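Local structure of SusD/RagB family nutrient-binding outer membrane lipoprotein (4F7A) at residues 225-230 with 350-355; 238-243 with 331-336; 118-123 with 194-199; 212-217 with 504-509. The protein probably binds mucin O-glycans or related sugars at the bacterial outer membrane, as a TPR-like helical member of the SusD/RagB family of nutrient-binding lipoproteins. All coordinates share one frame; numbering follows the deposited sequence.

Contact 1 of 4, residues 225-230 with 350-355; sequences KALENS and NPKNES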
loop_
_atom_site.group_PDB
_atom_site.type_symbol
_atom_site.label_atom_id
_atom_site.label_comp_id
_atom_site.label_asym_id
_atom_site.label_seq_id
_atom_site.Cartn_x
_atom_site.Cartn_y
_atom_site.Cartn_z
ATOM N N LYS A 225 -19.948 4.031 9.137
ATOM C CA LYS A 225 -19.594 5.439 9.092
ATOM C C LYS A 225 -19.029 5.871 7.737
ATOM O O LYS A 225 -19.445 6.919 7.208
ATOM C CB LYS A 225 -18.612 5.787 10.218
ATOM C CG LYS A 225 -19.253 5.770 11.613
ATOM C CD LYS A 225 -18.388 6.475 12.695
ATOM C CE LYS A 225 -17.024 5.902 12.809
ATOM N NZ LYS A 225 -16.223 6.389 13.994
ATOM N N ALA A 226 -18.103 5.077 7.199
ATOM C CA ALA A 226 -17.489 5.340 5.910
ATOM C C ALA A 226 -18.502 5.444 4.776
ATOM O O ALA A 226 -18.462 6.386 3.991
ATOM C CB ALA A 226 -16.443 4.266 5.580
ATOM N N LEU A 227 -19.432 4.501 4.734
ATOM C CA LEU A 227 -20.350 4.389 3.611
ATOM C C LEU A 227 -21.687 5.121 3.805
ATOM O O LEU A 227 -22.458 5.219 2.861
ATOM C CB LEU A 227 -20.546 2.920 3.247
ATOM C CG LEU A 227 -19.313 2.277 2.605
ATOM C CD1 LEU A 227 -19.424 0.731 2.583
ATOM C CD2 LEU A 227 -19.120 2.868 1.175
ATOM N N GLU A 228 -21.954 5.660 5.001
ATOM C CA GLU A 228 -23.137 6.497 5.201
ATOM C C GLU A 228 -22.811 7.980 5.268
ATOM O O GLU A 228 -23.698 8.800 5.210
ATOM C CB GLU A 228 -23.886 6.081 6.464
ATOM C CG GLU A 228 -24.510 4.711 6.324
ATOM C CD GLU A 228 -25.475 4.381 7.435
ATOM O OE1 GLU A 228 -25.219 4.784 8.604
ATOM O OE2 GLU A 228 -26.478 3.703 7.122
ATOM N N ASN A 229 -21.545 8.334 5.410
ATOM C CA ASN A 229 -21.209 9.745 5.462
ATOM C C ASN A 229 -21.678 10.406 4.166
ATOM O O ASN A 229 -21.426 9.895 3.064
ATOM C CB ASN A 229 -19.718 9.920 5.728
ATOM C CG ASN A 229 -19.305 11.399 5.851
ATOM O OD1 ASN A 229 -19.292 12.106 4.870
ATOM N ND2 ASN A 229 -18.967 11.840 7.058
ATOM N N SER A 230 -22.375 11.529 4.296
ATOM C CA SER A 230 -23.039 12.152 3.153
ATOM C C SER A 230 -22.069 12.670 2.076
ATOM O O SER A 230 -22.492 12.903 0.959
ATOM C CB SER A 230 -23.939 13.296 3.639
ATOM O OG SER A 230 -23.134 14.300 4.222
ATOM N N ASN A 350 -21.946 -3.967 4.660
ATOM C CA ASN A 350 -22.093 -2.799 3.810
ATOM C C ASN A 350 -23.488 -2.232 4.048
ATOM O O ASN A 350 -24.466 -2.908 3.769
ATOM C CB ASN A 350 -21.916 -3.193 2.335
ATOM C CG ASN A 350 -21.862 -2.017 1.413
ATOM O OD1 ASN A 350 -22.373 -0.945 1.725
ATOM N ND2 ASN A 350 -21.247 -2.211 0.237
ATOM N N PRO A 351 -23.586 -0.986 4.537
ATOM C CA PRO A 351 -24.937 -0.430 4.773
ATOM C C PRO A 351 -25.681 -0.065 3.495
ATOM O O PRO A 351 -26.875 0.216 3.556
ATOM C CB PRO A 351 -24.649 0.828 5.592
ATOM C CG PRO A 351 -23.305 1.306 5.047
ATOM C CD PRO A 351 -22.535 0.000 4.827
ATOM N N LYS A 352 -24.999 -0.032 2.348
ATOM C CA LYS A 352 -25.659 0.311 1.087
ATOM C C LYS A 352 -26.331 -0.909 0.501
ATOM O O LYS A 352 -25.906 -2.031 0.744
ATOM C CB LYS A 352 -24.639 0.828 0.081
ATOM C CG LYS A 352 -23.948 2.112 0.501
ATOM C CD LYS A 352 -22.979 2.582 -0.568
ATOM C CE LYS A 352 -22.472 3.985 -0.304
ATOM N NZ LYS A 352 -23.502 5.028 -0.562
ATOM N N ASN A 353 -27.325 -0.672 -0.335
ATOM C CA ASN A 353 -28.047 -1.735 -1.010
ATOM C C ASN A 353 -27.322 -2.142 -2.294
ATOM O O ASN A 353 -27.750 -1.794 -3.396
ATOM C CB ASN A 353 -29.480 -1.273 -1.341
ATOM C CG ASN A 353 -30.268 -0.825 -0.096
ATOM O OD1 ASN A 353 -30.070 -1.352 1.000
ATOM N ND2 ASN A 353 -31.191 0.144 -0.280
ATOM N N GLU A 354 -26.198 -2.842 -2.139
ATOM C CA GLU A 354 -25.369 -3.241 -3.267
ATOM C C GLU A 354 -24.689 -4.580 -2.968
ATOM O O GLU A 354 -24.312 -4.868 -1.835
ATOM C CB GLU A 354 -24.338 -2.149 -3.590
ATOM C CG GLU A 354 -23.349 -1.850 -2.448
ATOM C CD GLU A 354 -22.539 -0.567 -2.657
ATOM O OE1 GLU A 354 -22.936 0.303 -3.472
ATOM O OE2 GLU A 354 -21.501 -0.429 -1.978
ATOM N N SER A 355 -24.561 -5.403 -3.994
ATOM C CA SER A 355 -24.050 -6.742 -3.833
ATOM C C SER A 355 -22.555 -6.775 -4.045
ATOM O O SER A 355 -21.962 -5.867 -4.659
ATOM C CB SER A 355 -24.721 -7.704 -4.808
ATOM O OG SER A 355 -24.289 -7.482 -6.140
HETATM O O HOH W 1 -25.199 5.113 1.958
#

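Contact 2 of 4, residues 238-243 with 331-336; sequences DENIQI and LLTAAE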
loop_
_atom_site.group_PDB
_atom_site.type_symbol
_atom_site.label_atom_id
_atom_site.label_comp_id
_atom_site.label_asym_id
_atom_site.label_seq_id
_atom_site.Cartn_x
_atom_site.Cartn_y
_atom_site.Cartn_z
ATOM N N ASP A 238 -10.932 9.641 -11.815
ATOM C CA ASP A 238 -10.518 11.040 -11.897
ATOM C C ASP A 238 -10.296 11.637 -10.504
ATOM O O ASP A 238 -9.630 12.644 -10.374
ATOM C CB ASP A 238 -11.536 11.862 -12.688
ATOM C CG ASP A 238 -11.591 11.474 -14.156
ATOM O OD1 ASP A 238 -10.577 10.982 -14.696
ATOM O OD2 ASP A 238 -12.660 11.654 -14.768
ATOM N N GLU A 239 -10.824 10.984 -9.470
ATOM C CA GLU A 239 -10.698 11.461 -8.080
ATOM C C GLU A 239 -9.712 10.627 -7.240
ATOM O O GLU A 239 -9.682 10.719 -6.014
ATOM C CB GLU A 239 -12.089 11.526 -7.416
ATOM C CG GLU A 239 -13.030 12.505 -8.147
ATOM C CD GLU A 239 -14.269 12.913 -7.356
ATOM O OE1 GLU A 239 -14.667 12.227 -6.397
ATOM O OE2 GLU A 239 -14.879 13.921 -7.742
ATOM N N ASN A 240 -8.901 9.812 -7.901
ATOM C CA ASN A 240 -7.955 8.951 -7.181
ATOM C C ASN A 240 -7.016 9.845 -6.348
ATOM O O ASN A 240 -6.604 10.904 -6.798
ATOM C CB ASN A 240 -7.115 8.138 -8.176
ATOM C CG ASN A 240 -7.844 6.955 -8.734
ATOM O OD1 ASN A 240 -8.990 6.681 -8.348
ATOM N ND2 ASN A 240 -7.196 6.248 -9.676
ATOM N N ILE A 241 -6.707 9.413 -5.132
ATOM C CA ILE A 241 -5.716 10.105 -4.312
ATOM C C ILE A 241 -4.349 9.707 -4.858
ATOM O O ILE A 241 -4.003 8.522 -4.902
ATOM C CB ILE A 241 -5.820 9.728 -2.825
ATOM C CG1 ILE A 241 -7.270 9.930 -2.312
ATOM C CG2 ILE A 241 -4.791 10.521 -1.983
ATOM C CD1 ILE A 241 -7.914 11.332 -2.570
ATOM N N GLN A 242 -3.582 10.714 -5.260
ATOM C CA GLN A 242 -2.286 10.506 -5.882
ATOM C C GLN A 242 -1.467 11.772 -5.716
ATOM O O GLN A 242 -1.998 12.872 -5.786
ATOM C CB GLN A 242 -2.436 10.176 -7.362
ATOM C CG GLN A 242 -3.281 11.132 -8.168
ATOM C CD GLN A 242 -3.544 10.605 -9.565
ATOM O OE1 GLN A 242 -3.475 9.415 -9.801
ATOM N NE2 GLN A 242 -3.846 11.493 -10.488
ATOM N N ILE A 243 -0.185 11.594 -5.470
ATOM C CA ILE A 243 0.702 12.701 -5.112
ATOM C C ILE A 243 1.390 13.325 -6.313
ATOM O O ILE A 243 2.009 12.617 -7.123
ATOM C CB ILE A 243 1.785 12.263 -4.132
ATOM C CG1 ILE A 243 1.160 11.671 -2.859
ATOM C CG2 ILE A 243 2.732 13.481 -3.799
ATOM C CD1 ILE A 243 0.236 12.614 -2.039
ATOM N N LEU A 331 -2.028 6.553 -4.343
ATOM C CA LEU A 331 -2.140 6.144 -2.926
ATOM C C LEU A 331 -3.449 5.424 -2.607
ATOM O O LEU A 331 -3.457 4.495 -1.791
ATOM C CB LEU A 331 -2.008 7.351 -1.984
ATOM C CG LEU A 331 -0.617 8.002 -1.957
ATOM C CD1 LEU A 331 -0.632 9.199 -1.029
ATOM C CD2 LEU A 331 0.453 6.981 -1.562
ATOM N N LEU A 332 -4.548 5.878 -3.199
ATOM C CA LEU A 332 -5.878 5.311 -2.919
ATOM C C LEU A 332 -6.815 5.555 -4.120
ATOM O O LEU A 332 -7.101 6.692 -4.461
ATOM C CB LEU A 332 -6.445 5.927 -1.635
ATOM C CG LEU A 332 -7.629 5.204 -0.995
ATOM C CD1 LEU A 332 -7.746 5.564 0.479
ATOM C CD2 LEU A 332 -8.908 5.506 -1.741
ATOM N N THR A 333 -7.297 4.476 -4.732
ATOM C CA THR A 333 -8.028 4.563 -5.976
ATOM C C THR A 333 -9.503 4.299 -5.750
ATOM O O THR A 333 -9.901 3.636 -4.777
ATOM C CB THR A 333 -7.487 3.549 -7.018
ATOM O OG1 THR A 333 -7.705 2.208 -6.553
ATOM C CG2 THR A 333 -5.970 3.786 -7.296
ATOM N N ALA A 334 -10.296 4.815 -6.684
ATOM C CA ALA A 334 -11.682 4.463 -6.843
ATOM C C ALA A 334 -11.859 2.939 -6.995
ATOM O O ALA A 334 -12.749 2.337 -6.387
ATOM C CB ALA A 334 -12.231 5.199 -8.084
ATOM N N ALA A 335 -11.013 2.307 -7.800
ATOM C CA ALA A 335 -11.125 0.859 -8.018
ATOM C C ALA A 335 -10.994 0.124 -6.678
ATOM O O ALA A 335 -11.846 -0.698 -6.328
ATOM C CB ALA A 335 -10.054 0.352 -9.044
ATOM N N GLU A 336 -9.949 0.432 -5.922
ATOM C CA GLU A 336 -9.773 -0.154 -4.578
ATOM C C GLU A 336 -11.022 0.072 -3.724
ATOM O O GLU A 336 -11.476 -0.817 -3.015
ATOM C CB GLU A 336 -8.539 0.443 -3.875
ATOM C CG GLU A 336 -8.432 -0.040 -2.429
ATOM C CD GLU A 336 -7.396 0.656 -1.581
ATOM O OE1 GLU A 336 -6.602 1.467 -2.111
ATOM O OE2 GLU A 336 -7.384 0.365 -0.362
HETATM O O HOH W 2 -9.365 3.703 -9.983
#

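Contact 3 of 4, residues 118-123 with 194-199; sequences LILKVE and SRWIKF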
loop_
_atom_site.group_PDB
_atom_site.type_symbol
_atom_site.label_atom_id
_atom_site.label_comp_id
_atom_site.label_asym_id
_atom_site.label_seq_id
_atom_site.Cartn_x
_atom_site.Cartn_y
_atom_site.Cartn_z
ATOM N N LEU A 118 -4.964 15.857 9.640
ATOM C CA LEU A 118 -5.309 14.599 10.308
ATOM C C LEU A 118 -5.409 13.460 9.314
ATOM O O LEU A 118 -4.903 12.369 9.571
ATOM C CB LEU A 118 -6.621 14.726 11.080
ATOM C CG LEU A 118 -6.505 15.601 12.327
ATOM C CD1 LEU A 118 -7.842 15.691 13.068
ATOM C CD2 LEU A 118 -5.427 15.092 13.257
ATOM N N ILE A 119 -6.070 13.714 8.187
ATOM C CA ILE A 119 -6.213 12.692 7.136
ATOM C C ILE A 119 -4.828 12.275 6.620
ATOM O O ILE A 119 -4.514 11.089 6.500
ATOM C CB ILE A 119 -7.146 13.191 5.991
ATOM C CG1 ILE A 119 -8.571 13.403 6.541
ATOM C CG2 ILE A 119 -7.202 12.160 4.817
ATOM C CD1 ILE A 119 -9.412 14.401 5.768
ATOM N N LEU A 120 -3.987 13.245 6.303
ATOM C CA LEU A 120 -2.644 12.907 5.841
ATOM C C LEU A 120 -1.840 12.136 6.897
ATOM O O LEU A 120 -1.058 11.258 6.571
ATOM C CB LEU A 120 -1.894 14.173 5.438
ATOM C CG LEU A 120 -2.406 14.906 4.219
ATOM C CD1 LEU A 120 -1.643 16.251 4.091
ATOM C CD2 LEU A 120 -2.321 14.039 2.938
ATOM N N LYS A 121 -2.026 12.477 8.171
ATOM C CA LYS A 121 -1.289 11.825 9.253
ATOM C C LYS A 121 -1.678 10.347 9.356
ATOM O O LYS A 121 -0.818 9.462 9.525
ATOM C CB LYS A 121 -1.550 12.587 10.555
ATOM C CG LYS A 121 -0.734 12.118 11.728
ATOM C CD LYS A 121 -0.762 13.115 12.885
ATOM C CE LYS A 121 -2.118 13.200 13.563
ATOM N NZ LYS A 121 -2.188 14.244 14.676
ATOM N N VAL A 122 -2.964 10.071 9.199
ATOM C CA VAL A 122 -3.460 8.694 9.203
ATOM C C VAL A 122 -3.011 7.964 7.941
ATOM O O VAL A 122 -2.587 6.802 8.003
ATOM C CB VAL A 122 -4.997 8.623 9.309
ATOM C CG1 VAL A 122 -5.480 7.178 9.133
ATOM C CG2 VAL A 122 -5.462 9.200 10.612
ATOM N N GLU A 123 -3.091 8.645 6.797
ATOM C CA GLU A 123 -2.578 8.072 5.536
ATOM C C GLU A 123 -1.103 7.640 5.664
ATOM O O GLU A 123 -0.733 6.564 5.235
ATOM C CB GLU A 123 -2.749 9.062 4.368
ATOM C CG GLU A 123 -1.981 8.666 3.084
ATOM C CD GLU A 123 -2.400 7.347 2.487
ATOM O OE1 GLU A 123 -3.501 6.835 2.829
ATOM O OE2 GLU A 123 -1.611 6.817 1.656
ATOM N N SER A 194 -14.872 19.109 0.483
ATOM C CA SER A 194 -15.637 17.880 0.283
ATOM C C SER A 194 -14.788 16.718 -0.200
ATOM O O SER A 194 -14.993 15.579 0.239
ATOM C CB SER A 194 -16.802 18.085 -0.684
ATOM O OG SER A 194 -17.772 18.947 -0.149
ATOM N N ARG A 195 -13.823 16.973 -1.082
ATOM C CA ARG A 195 -12.963 15.902 -1.569
ATOM C C ARG A 195 -12.029 15.338 -0.507
ATOM O O ARG A 195 -11.734 14.149 -0.507
ATOM C CB ARG A 195 -12.186 16.352 -2.808
ATOM C CG ARG A 195 -13.062 16.543 -4.053
ATOM C CD ARG A 195 -13.188 15.283 -4.886
ATOM N NE ARG A 195 -11.945 14.989 -5.595
ATOM C CZ ARG A 195 -11.582 15.530 -6.756
ATOM N NH1 ARG A 195 -12.371 16.380 -7.399
ATOM N NH2 ARG A 195 -10.421 15.203 -7.285
ATOM N N TRP A 196 -11.586 16.178 0.418
ATOM C CA TRP A 196 -10.844 15.697 1.583
ATOM C C TRP A 196 -11.686 14.771 2.454
ATOM O O TRP A 196 -11.200 13.754 2.923
ATOM C CB TRP A 196 -10.307 16.880 2.415
ATOM C CG TRP A 196 -9.050 17.468 1.858
ATOM C CD1 TRP A 196 -8.950 18.576 1.065
ATOM C CD2 TRP A 196 -7.711 16.984 2.040
ATOM N NE1 TRP A 196 -7.631 18.812 0.744
ATOM C CE2 TRP A 196 -6.851 17.851 1.335
ATOM C CE3 TRP A 196 -7.156 15.897 2.726
ATOM C CZ2 TRP A 196 -5.472 17.680 1.318
ATOM C CZ3 TRP A 196 -5.777 15.713 2.694
ATOM C CH2 TRP A 196 -4.952 16.602 1.977
ATOM N N ILE A 197 -12.952 15.110 2.650
ATOM C CA ILE A 197 -13.836 14.248 3.430
ATOM C C ILE A 197 -14.065 12.912 2.722
ATOM O O ILE A 197 -14.033 11.838 3.349
ATOM C CB ILE A 197 -15.195 14.922 3.744
ATOM C CG1 ILE A 197 -14.985 16.215 4.553
ATOM C CG2 ILE A 197 -16.112 13.915 4.517
ATOM C CD1 ILE A 197 -16.303 17.030 4.854
ATOM N N LYS A 198 -14.237 12.957 1.398
ATOM C CA LYS A 198 -14.342 11.720 0.593
ATOM C C LYS A 198 -13.095 10.832 0.686
ATOM O O LYS A 198 -13.196 9.601 0.801
ATOM C CB LYS A 198 -14.673 12.096 -0.849
ATOM C CG LYS A 198 -15.047 10.950 -1.740
ATOM C CD LYS A 198 -15.295 11.406 -3.178
ATOM C CE LYS A 198 -16.392 12.426 -3.297
ATOM N NZ LYS A 198 -16.894 12.502 -4.727
ATOM N N PHE A 199 -11.926 11.458 0.666
ATOM C CA PHE A 199 -10.647 10.803 0.962
ATOM C C PHE A 199 -10.716 10.132 2.357
ATOM O O PHE A 199 -10.487 8.921 2.480
ATOM C CB PHE A 199 -9.527 11.873 0.843
ATOM C CG PHE A 199 -8.109 11.400 1.152
ATOM C CD1 PHE A 199 -7.785 10.081 1.411
ATOM C CD2 PHE A 199 -7.090 12.332 1.149
ATOM C CE1 PHE A 199 -6.478 9.717 1.686
ATOM C CE2 PHE A 199 -5.769 11.976 1.411
ATOM C CZ PHE A 199 -5.462 10.674 1.692
#

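Contact 4 of 4, residues 212-217 with 504-509; sequences SNVDKT and WDTGKN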
loop_
_atom_site.group_PDB
_atom_site.type_symbol
_atom_site.label_atom_id
_atom_site.label_comp_id
_atom_site.label_asym_id
_atom_site.label_seq_id
_atom_site.Cartn_x
_atom_site.Cartn_y
_atom_site.Cartn_z
ATOM N N SER A 212 -11.329 -6.351 9.783
ATOM C CA SER A 212 -12.558 -7.176 9.731
ATOM C C SER A 212 -12.410 -8.610 10.239
ATOM O O SER A 212 -13.385 -9.167 10.746
ATOM C CB SER A 212 -13.181 -7.174 8.330
ATOM O OG SER A 212 -12.290 -7.720 7.375
ATOM N N ASN A 213 -11.212 -9.200 10.132
ATOM C CA ASN A 213 -10.985 -10.560 10.632
ATOM C C ASN A 213 -10.732 -10.578 12.122
ATOM O O ASN A 213 -11.214 -11.474 12.795
ATOM C CB ASN A 213 -9.818 -11.248 9.938
ATOM C CG ASN A 213 -10.107 -11.587 8.507
ATOM O OD1 ASN A 213 -11.271 -11.852 8.118
ATOM N ND2 ASN A 213 -9.047 -11.636 7.707
ATOM N N VAL A 214 -9.998 -9.588 12.634
ATOM C CA VAL A 214 -9.702 -9.511 14.081
ATOM C C VAL A 214 -10.808 -8.909 14.927
ATOM O O VAL A 214 -10.988 -9.305 16.091
ATOM C CB VAL A 214 -8.341 -8.771 14.358
ATOM C CG1 VAL A 214 -8.427 -7.284 14.039
ATOM C CG2 VAL A 214 -7.894 -8.977 15.800
ATOM N N ASP A 215 -11.548 -7.950 14.378
ATOM C CA ASP A 215 -12.537 -7.202 15.159
ATOM C C ASP A 215 -13.735 -6.815 14.299
ATOM O O ASP A 215 -13.834 -5.680 13.788
ATOM C CB ASP A 215 -11.880 -5.971 15.789
ATOM C CG ASP A 215 -12.716 -5.346 16.908
ATOM O OD1 ASP A 215 -13.938 -5.531 16.936
ATOM O OD2 ASP A 215 -12.144 -4.622 17.756
ATOM N N LYS A 216 -14.648 -7.769 14.127
ATOM C CA LYS A 216 -15.787 -7.558 13.248
ATOM C C LYS A 216 -16.675 -6.421 13.718
ATOM O O LYS A 216 -17.259 -5.702 12.894
ATOM C CB LYS A 216 -16.626 -8.832 13.102
ATOM C CG LYS A 216 -17.781 -8.689 12.111
ATOM C CD LYS A 216 -18.521 -10.027 11.918
ATOM C CE LYS A 216 -19.786 -9.854 11.062
ATOM N NZ LYS A 216 -20.468 -11.168 10.852
ATOM N N THR A 217 -16.800 -6.262 15.032
ATOM C CA THR A 217 -17.623 -5.198 15.595
ATOM C C THR A 217 -17.107 -3.819 15.203
ATOM O O THR A 217 -17.883 -2.989 14.787
ATOM C CB THR A 217 -17.698 -5.304 17.131
ATOM O OG1 THR A 217 -18.316 -6.545 17.458
ATOM C CG2 THR A 217 -18.505 -4.157 17.726
ATOM N N TRP A 504 -3.914 -7.382 13.138
ATOM C CA TRP A 504 -4.990 -7.608 12.151
ATOM C C TRP A 504 -4.876 -8.867 11.315
ATOM O O TRP A 504 -5.802 -9.185 10.564
ATOM C CB TRP A 504 -5.228 -6.402 11.245
ATOM C CG TRP A 504 -4.028 -5.752 10.578
ATOM C CD1 TRP A 504 -3.619 -4.457 10.760
ATOM C CD2 TRP A 504 -3.158 -6.295 9.569
ATOM N NE1 TRP A 504 -2.551 -4.175 9.962
ATOM C CE2 TRP A 504 -2.234 -5.285 9.227
ATOM C CE3 TRP A 504 -3.055 -7.527 8.940
ATOM C CZ2 TRP A 504 -1.254 -5.468 8.264
ATOM C CZ3 TRP A 504 -2.081 -7.725 8.015
ATOM C CH2 TRP A 504 -1.168 -6.701 7.684
ATOM N N ASP A 505 -3.782 -9.592 11.490
ATOM C CA ASP A 505 -3.477 -10.824 10.765
ATOM C C ASP A 505 -3.836 -11.988 11.684
ATOM O O ASP A 505 -3.086 -12.309 12.615
ATOM C CB ASP A 505 -1.975 -10.828 10.418
ATOM C CG ASP A 505 -1.505 -12.097 9.733
ATOM O OD1 ASP A 505 -2.319 -13.027 9.527
ATOM O OD2 ASP A 505 -0.302 -12.150 9.400
ATOM N N THR A 506 -4.989 -12.599 11.432
ATOM C CA THR A 506 -5.470 -13.721 12.254
ATOM C C THR A 506 -5.088 -15.067 11.652
ATOM O O THR A 506 -5.319 -16.103 12.252
ATOM C CB THR A 506 -6.998 -13.683 12.394
ATOM O OG1 THR A 506 -7.585 -13.769 11.089
ATOM C CG2 THR A 506 -7.441 -12.389 13.066
ATOM N N GLY A 507 -4.550 -15.067 10.444
ATOM C CA GLY A 507 -4.196 -16.310 9.776
ATOM C C GLY A 507 -5.358 -16.946 9.043
ATOM O O GLY A 507 -5.181 -17.977 8.407
ATOM N N LYS A 508 -6.556 -16.365 9.137
ATOM C CA LYS A 508 -7.670 -16.843 8.327
ATOM C C LYS A 508 -8.739 -15.792 8.203
ATOM O O LYS A 508 -8.802 -14.866 8.998
ATOM C CB LYS A 508 -8.259 -18.144 8.869
ATOM C CG LYS A 508 -9.057 -18.024 10.141
ATOM C CD LYS A 508 -9.500 -19.424 10.593
ATOM C CE LYS A 508 -10.505 -19.372 11.746
ATOM N NZ LYS A 508 -10.031 -18.528 12.885
ATOM N N ASN A 509 -9.566 -15.925 7.180
ATOM C CA ASN A 509 -10.645 -15.002 6.986
ATOM C C ASN A 509 -11.810 -15.516 7.807
ATOM O O ASN A 509 -12.200 -16.680 7.695
ATOM C CB ASN A 509 -10.928 -14.818 5.497
ATOM C CG ASN A 509 -9.725 -14.250 4.783
ATOM O OD1 ASN A 509 -9.177 -13.243 5.238
ATOM N ND2 ASN A 509 -9.291 -14.887 3.672
HETATM O O HOH W 3 -6.441 -11.450 9.066
HETATM O O HOH W 4 -8.344 -8.213 10.488
#

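Contact 1 of 4, residues 225-230 with 350-355
Leu-227 and Pro-351 bring the two backbones closest, with their CA atoms 6.8 Å apart, where the last turn of helix 216-228 meets the irregular loop 350-355. The helix stops just past this point: Asn-229 is the first residue to leave helical backbone angles. No direct hydrogen bond joins the segments; apolar contact and one water do the work. Leu-227 points into the loop and touches three consecutive residues. Its CB rests on the proline ring, 3.7 Å from Pro-351 CG. Its two methyls then part: CD1 goes to the amide of Asn-350, and CD2 lies 3.8 Å from Lys-352 CE, crossing the lysine chain at about a right angle. Glu-228 passes its extended chain obliquely beside the proline ring, CG and the carboxylate OE2 both meeting Pro-351 CB. Lys-352 bends at its last torsion (chi4 -73°), which brings NZ to water 1 at 3.0 Å. That water in turn donates to Leu-227 O (2.9 Å), linking a carbonyl of the helix's last turn to the ammonium group. Asn-350 is held largely by its own loop: OD1 accepts from Lys-352 N at 2.8 Å, with the donor above the carbonyl plane, while ND2 donates to Arg-341 O and to the anti lone pair of Glu-354 OE2, whose carboxylate also forms a salt bridge to Arg-341. The Asn-350 to Lys-352 bond defines an Asx turn, here shaping the connection between helices 334-346 and 356-371 on which the C-terminal end of helix 216-228 rests, at the surface of the TPR-like helical fold.

Contact 2 of 4, residues 238-243 with 331-336
A classic beta bulge, with Leu-331 and Leu-332 both facing Ile-241, joins two short antiparallel strands directly before the N-terminus of helix 334-346. Ile-241 O accepts from Leu-331 N at 2.8 Å and from Leu-332 N at 3.2 Å, both donors approaching from the same face of its carbonyl plane. Ile-241 N returns a bond to Leu-332 O (2.8 Å), which makes Ile-241 and Leu-332 a hydrogen-bonded pair. Their side chains lie side by side and point the same way, with the CB atoms 4.0 Å apart, on the sheet face that packs against helix 193-210. Further along, the Leu-331 methyl CD1 lies 3.6 Å from Ile-243 CG1 as the two side chains pass at a slant. At the other end Asn-240 reaches across to the start of the helix. Its OD1 takes the backbone N-H of Ala-334 in a nearly straight bond of 2.8 Å (173° at the hydrogen), the donor standing well above the carbonyl plane, while ND2 lies against the Thr-333 methyl CG2. Thr-333 is the N-cap: its hydroxyl sits between its own N and carbonyl carbon (chi1 64°), from where OG1 accepts from Glu-336 N at 2.9 Å. The amide of Ala-335, between these two, donates to water 2, which Asn-240 ND2 also meets weakly. The first three N-H groups of the helix, which have no carbonyl of a preceding turn to bind, are thus each satisfied by a different acceptor: an asparagine just ahead of the partner strand, a water and the cap itself.

Contact 3 of 4, residues 118-123 with 194-199
Ile-119 is the bump of this contact, and the hollow it fills lies between Trp-196 and Phe-199, one turn apart on the partner helix. Its CG2 methyl sits over the centre of one face of the Phe-199 ring, 3.6 Å from the centroid and 9° off the normal, a clear CH-pi contact. The other branch turns off at roughly a right angle to it: CD1 comes within 3.4 Å of the carbonyl Trp-196 O and reaches the indole near CE3. With CG of Phe-199 anti to the backbone N (chi1 178°), the ring is thrown across toward helix 111-132, where its CZ corner also meets Glu-123 CB at 4.1 Å. Leu-120 plugs the side of the groove. Its CG and CD2 butt against the CZ3-CH2 edge of the indole, 3.8 Å from CG to CZ3, while CD2 lies near the plane of the Phe-199 ring at its edge. The two helical segments run nearly alongside at a crossing angle of 29°, their axes 10.7 Å apart, a gap these large side chains span. Helix 151-174 covers Ile-119 through Ala-165 and Leu-169, helix 15-30 packs on Leu-120, and strand 241-243 brings Ile-241 against Phe-199.

Contact 4 of 4, residues 212-217 with 504-509
The amides of Asn-213 and Asn-509 meet at a slant, their planes 41° apart. Asn-213 ND2 donates to Asn-509 OD1 at 2.9 Å, arriving in the carbonyl plane on a lone pair but tilted 20° from the plane of its own amide. Water 3 accepts from the same nitrogen, also at 2.9 Å, while the carbonyl Lys-508 O stands over one face of that amide, 3.6 Å from Asn-213 CG, without bonding. Asn-509 ND2 donates to Glu-417 and Thr-445 O. The indole of Trp-504 turns from 212-217 and gives NE1 to Asp-130. These residues tie the C-terminal tail of the chain to the link between helices 193-210 and 216-228; Asp-215 is the N-cap of the second, and Lys-216 forms a salt bridge with the terminal carboxylate of Phe-511. Two waters share Trp-504 O: water 3, which donates to it at 2.8 Å and accepts from Thr-506 N, and water 4, which donates at 2.7 Å and accepts from Val-214 N. Beside them Val-214 sets CG1 between its own N and carbonyl carbon (chi1 69°), directed at Trp-504 CA, 3.9 Å away. The Thr-506 methyl CG2 lies 3.8 Å from Val-214 CA.

Contacts 2 and 3 are buried and touch each other: Ile-241 packs on Phe-199, and Glu-239 forms a salt bridge to Lys-198. Contact 3 has no hydrogen bond across it and is almost all side-chain packing between helices, whereas contact 2 is chiefly backbone bonding between strands and at a helix start. Contact 1 uses the C-terminal end of helix 216-228 and contact 4 the turn leading into it; both rely on water, one at the surface and the other partly buried, and contact 4 adds a direct amide-to-amide bond. Contact 1 touches contact 3 through Asn-229 and Ile-197. Along the chain, contact 2 nests within contact 1 and both within contact 4; contact 3 closes before them.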